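Local coordinates for uncharacterized protein YjgB (Bacillus subtilis, PDB 4YGT) that is of unknown function but is a putative secreted lipoprotein and the first structural representative of the DUF4309 family, at residues G47-A52 against Y78-H83. Residues are numbered along the deposited sequence; the frame is centred on the assembly and turned at random.
Sequences GDVHAA and YGFSYH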
loop_
_atom_site.group_PDB
_atom_site.type_symbol
_atom_site.label_atom_id
_atom_site.label_comp_id
_atom_site.label_asym_id
_atom_site.label_seq_id
_atom_site.Cartn_x
_atom_site.Cartn_y
_atom_site.Cartn_z
ATOM N N GLY A 47 6.153 8.429 -15.193
ATOM C CA GLY A 47 6.794 9.734 -15.259
ATOM C C GLY A 47 6.464 10.609 -14.067
ATOM O O GLY A 47 7.360 11.272 -13.546
ATOM N N ASP A 48 5.188 10.612 -13.617
ATOM C CA ASP A 48 4.755 11.393 -12.451
ATOM C C ASP A 48 5.357 10.818 -11.171
ATOM O O ASP A 48 5.706 11.566 -10.267
ATOM C CB ASP A 48 3.211 11.427 -12.327
ATOM C CG ASP A 48 2.439 12.111 -13.449
ATOM O OD1 ASP A 48 2.973 13.077 -14.043
ATOM O OD2 ASP A 48 1.275 11.715 -13.698
ATOM N N VAL A 49 5.425 9.485 -11.076
ATOM C CA VAL A 49 5.985 8.764 -9.924
ATOM C C VAL A 49 7.468 9.153 -9.780
ATOM O O VAL A 49 7.924 9.512 -8.692
ATOM C CB VAL A 49 5.777 7.221 -10.060
ATOM C CG1 VAL A 49 6.544 6.455 -8.991
ATOM C CG2 VAL A 49 4.292 6.859 -10.022
ATOM N N HIS A 50 8.199 9.101 -10.889
ATOM C CA HIS A 50 9.609 9.442 -10.948
ATOM C C HIS A 50 9.821 10.912 -10.655
ATOM O O HIS A 50 10.780 11.260 -9.972
ATOM C CB HIS A 50 10.185 9.054 -12.315
ATOM C CG HIS A 50 10.451 7.590 -12.435
ATOM N ND1 HIS A 50 11.652 7.117 -12.915
ATOM C CD2 HIS A 50 9.676 6.535 -12.084
ATOM C CE1 HIS A 50 11.563 5.795 -12.862
ATOM N NE2 HIS A 50 10.392 5.401 -12.374
ATOM N N ALA A 51 8.902 11.771 -11.116
ATOM C CA ALA A 51 8.936 13.205 -10.833
ATOM C C ALA A 51 8.806 13.437 -9.313
ATOM O O ALA A 51 9.575 14.201 -8.741
ATOM C CB ALA A 51 7.816 13.921 -11.593
ATOM N N ALA A 52 7.903 12.711 -8.661
ATOM C CA ALA A 52 7.650 12.838 -7.233
ATOM C C ALA A 52 8.723 12.198 -6.345
ATOM O O ALA A 52 9.149 12.833 -5.391
ATOM C CB ALA A 52 6.293 12.237 -6.889
ATOM N N TYR A 78 7.570 2.481 -0.849
ATOM C CA TYR A 78 6.485 2.360 -1.830
ATOM C C TYR A 78 6.912 1.567 -3.009
ATOM O O TYR A 78 8.085 1.554 -3.352
ATOM C CB TYR A 78 5.956 3.700 -2.377
ATOM C CG TYR A 78 5.233 4.563 -1.389
ATOM C CD1 TYR A 78 3.864 4.415 -1.165
ATOM C CD2 TYR A 78 5.900 5.560 -0.704
ATOM C CE1 TYR A 78 3.194 5.236 -0.256
ATOM C CE2 TYR A 78 5.243 6.394 0.180
ATOM C CZ TYR A 78 3.907 6.215 0.426
ATOM O OH TYR A 78 3.381 7.079 1.347
ATOM N N GLY A 79 5.917 1.006 -3.680
ATOM C CA GLY A 79 6.047 0.276 -4.923
ATOM C C GLY A 79 4.959 0.743 -5.863
ATOM O O GLY A 79 3.827 0.978 -5.447
ATOM N N PHE A 80 5.307 0.932 -7.127
ATOM C CA PHE A 80 4.360 1.308 -8.166
ATOM C C PHE A 80 4.493 0.371 -9.346
ATOM O O PHE A 80 5.580 0.198 -9.869
ATOM C CB PHE A 80 4.597 2.752 -8.619
ATOM C CG PHE A 80 4.423 3.768 -7.519
ATOM C CD1 PHE A 80 5.480 4.086 -6.668
ATOM C CD2 PHE A 80 3.202 4.404 -7.326
ATOM C CE1 PHE A 80 5.319 5.025 -5.653
ATOM C CE2 PHE A 80 3.043 5.337 -6.304
ATOM C CZ PHE A 80 4.103 5.639 -5.476
ATOM N N SER A 81 3.403 -0.262 -9.740
ATOM C CA SER A 81 3.341 -1.059 -10.966
ATOM C C SER A 81 2.500 -0.247 -11.960
ATOM O O SER A 81 1.723 0.621 -11.545
ATOM C CB SER A 81 2.775 -2.452 -10.706
ATOM O OG SER A 81 1.386 -2.407 -10.430
ATOM N N TYR A 82 2.680 -0.482 -13.257
ATOM C CA TYR A 82 1.996 0.282 -14.299
ATOM C C TYR A 82 1.294 -0.590 -15.342
ATOM O O TYR A 82 1.716 -1.724 -15.587
ATOM C CB TYR A 82 3.026 1.167 -15.013
ATOM C CG TYR A 82 3.938 1.919 -14.063
ATOM C CD1 TYR A 82 3.471 3.010 -13.330
ATOM C CD2 TYR A 82 5.261 1.516 -13.867
ATOM C CE1 TYR A 82 4.291 3.675 -12.419
ATOM C CE2 TYR A 82 6.094 2.182 -12.961
ATOM C CZ TYR A 82 5.612 3.277 -12.259
ATOM O OH TYR A 82 6.423 3.965 -11.385
ATOM N N HIS A 83 0.250 -0.037 -16.005
ATOM C CA HIS A 83 -0.402 -0.708 -17.140
ATOM C C HIS A 83 0.510 -0.540 -18.371
ATOM O O HIS A 83 1.538 0.147 -18.288
ATOM C CB HIS A 83 -1.803 -0.128 -17.439
ATOM C CG HIS A 83 -2.799 -0.181 -16.321
ATOM N ND1 HIS A 83 -3.419 -1.355 -15.967
ATOM C CD2 HIS A 83 -3.326 0.829 -15.589
ATOM C CE1 HIS A 83 -4.262 -1.036 -14.997
ATOM N NE2 HIS A 83 -4.247 0.269 -14.742
#
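Val-49 carries most of the contact, pointing from the helix toward Phe-80 and Tyr-82 on the strand. With CG1 anti to the backbone N (chi1 171°), that methyl lies off-centre over one face of the Phe-80 ring, 3.8 Å from the centroid and 24° off the ring normal, a geometry that meets the criterion for a CH-pi contact; its nearest ring atom is Phe-80 CD1 at 3.5 Å. The phenol oxygen Tyr-82 OH also packs against Val-49 CG1, at 3.5 Å. The other methyl, Val-49 CG2, meets the edge of the Tyr-82 ring, 4.0 Å from CE1 and near the ring plane. Replacing Phe-80 by an alanine is likely to open a gap beneath Val-49 CG1, leaving that methyl without its aromatic face. The next residue, His-50, brings CD2 to 4.2 Å from Tyr-82 OH, which lies at the imidazole edge. No hydrogen bond joins the two segments; instead one carboxylate oxygen, Asp-67 OD2, bonds both His-50 NE2 and Tyr-82 OH. The axes of helix 47-52 and strand 78-82 run nearly antiparallel (158°), with a closest approach of 10.4 Å. Helix 46-53 thus packs against the edge region of the antiparallel sheet, Val-49 also touching Tyr-69 of outermost strand 67-69 and Ile-88 of strand 88-95.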